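Local coordinates for protein 2,3-dihydroxybenzoate-AMP ligase (Mycobacterium smegmatis, PDB 5KEI) that belongs to the ANL superfamily of AMP-binding enzymes, with a large AMP-binding domain followed by a smaller C-terminal domain, at residues D246-V251 against H294-T299. Residues are numbered along the deposited sequence; the frame is centred on the assembly and turned at random.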
ATOM      1  N   ASP A 246       3.633  -1.406  27.065  1.00 35.23           N
ATOM      2  CA  ASP A 246       2.742  -2.413  27.642  1.00 40.72           C
ATOM      3  C   ASP A 246       1.756  -2.989  26.617  1.00 36.87           C
ATOM      4  O   ASP A 246       1.122  -4.005  26.873  1.00 33.38           O
ATOM      5  CB  ASP A 246       1.948  -1.824  28.817  1.00 34.91           C
ATOM      6  CG  ASP A 246       2.844  -1.333  29.951  1.00 51.40           C
ATOM      7  OD1 ASP A 246       3.842  -2.023  30.286  1.00 40.82           O
ATOM      8  OD2 ASP A 246       2.545  -0.244  30.502  1.00 57.16           O
ATOM      9  N   ASP A 247       1.607  -2.345  25.465  1.00 35.56           N
ATOM     10  CA  ASP A 247       0.652  -2.865  24.487  1.00 38.80           C
ATOM     11  C   ASP A 247       1.193  -4.128  23.815  1.00 36.31           C
ATOM     12  O   ASP A 247       2.403  -4.310  23.676  1.00 37.87           O
ATOM     13  CB  ASP A 247       0.306  -1.819  23.425  1.00 33.20           C
ATOM     14  CG  ASP A 247      -0.635  -0.757  23.934  1.00 36.22           C
ATOM     15  OD1 ASP A 247      -1.802  -1.095  24.232  1.00 38.21           O
ATOM     16  OD2 ASP A 247      -0.212   0.420  24.027  1.00 40.94           O
ATOM     17  N   VAL A 248       0.274  -4.997  23.417  1.00 38.42           N
ATOM     18  CA  VAL A 248       0.588  -6.211  22.670  1.00 36.81           C
ATOM     19  C   VAL A 248      -0.262  -6.216  21.402  1.00 34.64           C
ATOM     20  O   VAL A 248      -1.469  -6.445  21.465  1.00 35.10           O
ATOM     21  CB  VAL A 248       0.320  -7.479  23.519  1.00 35.59           C
ATOM     22  CG1 VAL A 248       0.733  -8.723  22.771  1.00 31.26           C
ATOM     23  CG2 VAL A 248       1.063  -7.378  24.869  1.00 32.54           C
ATOM     24  N   TYR A 249       0.361  -5.922  20.263  1.00 32.61           N
ATOM     25  CA  TYR A 249      -0.372  -5.782  18.995  1.00 30.04           C
ATOM     26  C   TYR A 249      -0.406  -7.095  18.211  1.00 29.44           C
ATOM     27  O   TYR A 249       0.615  -7.749  18.023  1.00 30.96           O
ATOM     28  CB  TYR A 249       0.249  -4.662  18.155  1.00 28.66           C
ATOM     29  CG  TYR A 249      -0.333  -4.498  16.770  1.00 30.44           C
ATOM     30  CD1 TYR A 249      -1.525  -3.814  16.570  1.00 27.99           C
ATOM     31  CD2 TYR A 249       0.328  -5.014  15.652  1.00 29.04           C
ATOM     32  CE1 TYR A 249      -2.062  -3.661  15.282  1.00 31.69           C
ATOM     33  CE2 TYR A 249      -0.201  -4.876  14.364  1.00 29.77           C
ATOM     34  CZ  TYR A 249      -1.392  -4.200  14.188  1.00 31.52           C
ATOM     35  OH  TYR A 249      -1.908  -4.050  12.927  1.00 30.44           O
ATOM     36  N   LEU A 250      -1.591  -7.487  17.766  1.00 32.32           N
ATOM     37  CA  LEU A 250      -1.742  -8.743  17.039  1.00 30.34           C
ATOM     38  C   LEU A 250      -1.845  -8.468  15.550  1.00 30.28           C
ATOM     39  O   LEU A 250      -2.751  -7.764  15.102  1.00 30.28           O
ATOM     40  CB  LEU A 250      -2.970  -9.502  17.524  1.00 27.90           C
ATOM     41  CG  LEU A 250      -3.393 -10.747  16.740  1.00 31.96           C
ATOM     42  CD1 LEU A 250      -2.510 -11.945  17.099  1.00 28.54           C
ATOM     43  CD2 LEU A 250      -4.856 -11.055  16.988  1.00 30.73           C
ATOM     44  N   VAL A 251      -0.890  -8.999  14.796  1.00 31.67           N
ATOM     45  CA  VAL A 251      -0.866  -8.868  13.345  1.00 26.22           C
ATOM     46  C   VAL A 251      -1.759  -9.934  12.750  1.00 31.26           C
ATOM     47  O   VAL A 251      -1.362 -11.088  12.615  1.00 32.66           O
ATOM     48  CB  VAL A 251       0.566  -8.995  12.796  1.00 29.74           C
ATOM     49  CG1 VAL A 251       0.576  -8.924  11.262  1.00 28.73           C
ATOM     50  CG2 VAL A 251       1.454  -7.903  13.406  1.00 24.69           C
ATOM     51  N   HIS A 294      -1.522 -14.227  24.909  1.00 46.63           N
ATOM     52  CA  HIS A 294      -0.444 -13.233  24.889  1.00 42.19           C
ATOM     53  C   HIS A 294      -0.873 -11.888  25.478  1.00 43.20           C
ATOM     54  O   HIS A 294      -0.098 -10.924  25.485  1.00 41.88           O
ATOM     55  CB  HIS A 294       0.081 -13.046  23.462  1.00 38.62           C
ATOM     56  CG  HIS A 294       0.605 -14.307  22.837  1.00 41.55           C
ATOM     57  ND1 HIS A 294      -0.133 -15.065  21.956  1.00 40.11           N
ATOM     58  CD2 HIS A 294       1.792 -14.944  22.976  1.00 42.20           C
ATOM     59  CE1 HIS A 294       0.576 -16.112  21.570  1.00 39.76           C
ATOM     60  NE2 HIS A 294       1.748 -16.061  22.172  1.00 44.63           N
ATOM     61  N   GLY A 295      -2.100 -11.825  25.985  1.00 43.19           N
ATOM     62  CA  GLY A 295      -2.601 -10.596  26.574  1.00 44.07           C
ATOM     63  C   GLY A 295      -2.658  -9.465  25.562  1.00 40.99           C
ATOM     64  O   GLY A 295      -2.274  -8.334  25.858  1.00 39.35           O
ATOM     65  N   VAL A 296      -3.133  -9.784  24.363  1.00 38.15           N
ATOM     66  CA  VAL A 296      -3.236  -8.810  23.277  1.00 36.71           C
ATOM     67  C   VAL A 296      -4.095  -7.596  23.654  1.00 34.31           C
ATOM     68  O   VAL A 296      -5.190  -7.745  24.170  1.00 39.40           O
ATOM     69  CB  VAL A 296      -3.807  -9.477  22.000  1.00 35.69           C
ATOM     70  CG1 VAL A 296      -4.092  -8.435  20.928  1.00 31.47           C
ATOM     71  CG2 VAL A 296      -2.838 -10.525  21.484  1.00 33.12           C
ATOM     72  N   THR A 297      -3.592  -6.393  23.397  1.00 34.69           N
ATOM     73  CA  THR A 297      -4.350  -5.187  23.694  1.00 32.01           C
ATOM     74  C   THR A 297      -4.842  -4.471  22.428  1.00 33.39           C
ATOM     75  O   THR A 297      -5.722  -3.607  22.498  1.00 34.21           O
ATOM     76  CB  THR A 297      -3.514  -4.197  24.530  1.00 32.74           C
ATOM     77  OG1 THR A 297      -2.463  -3.663  23.721  1.00 32.32           O
ATOM     78  CG2 THR A 297      -2.909  -4.894  25.764  1.00 30.31           C
ATOM     79  N   ALA A 298      -4.280  -4.828  21.275  1.00 33.52           N
ATOM     80  CA  ALA A 298      -4.551  -4.092  20.043  1.00 28.85           C
ATOM     81  C   ALA A 298      -4.469  -4.986  18.820  1.00 31.97           C
ATOM     82  O   ALA A 298      -3.640  -5.894  18.755  1.00 35.24           O
ATOM     83  CB  ALA A 298      -3.555  -2.907  19.903  1.00 28.59           C
ATOM     84  N   THR A 299      -5.326  -4.733  17.842  1.00 31.99           N
ATOM     85  CA  THR A 299      -5.215  -5.419  16.568  1.00 27.52           C
ATOM     86  C   THR A 299      -5.902  -4.628  15.468  1.00 27.71           C
ATOM     87  O   THR A 299      -6.604  -3.663  15.727  1.00 27.14           O
ATOM     88  CB  THR A 299      -5.800  -6.843  16.624  1.00 30.12           C
ATOM     89  OG1 THR A 299      -5.491  -7.532  15.408  1.00 29.26           O
ATOM     90  CG2 THR A 299      -7.314  -6.818  16.826  1.00 32.00           C
TER
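V248 O takes two backbone N-H groups from segment 294-299. T297 N, 2.9 Å from V248 O, lies in the carbonyl plane on a lone pair, whereas A298 N, 3.2 Å from the same oxygen, sits above that plane. One step on, L250 N reaches A298 O at 2.8 Å, and with Y249 paired to A298 this sets the parallel register of strands 248-251 and 298-301. Threonine hydroxyls work at both ends of the ladder. T297 OG1, turned between its own backbone N and carbonyl carbon (chi1 70°), receives V248 N and donates to D247 OD1, which it meets at 2.7 Å on the anti lone pair. That carboxylate oxygen also forms a salt bridge with R324. At the other end T299 OG1, beside the L250 side chain, donates to L250 O, 2.8 Å away. V296 packs its CG1 on L250 CB at 3.7 Å; on the face carrying Y249 and A298, Y249 CD1 touches A298 CB at 4.0 Å. Strand 248-251 lies between 275-278 and 298-301, which helix 284-294 connects in a beta-alpha-beta crossover. Hydroxyls thus supply bonds where the backbone ladder begins and ends, and the charge of R324 would probably stabilise D247 as a carboxylate.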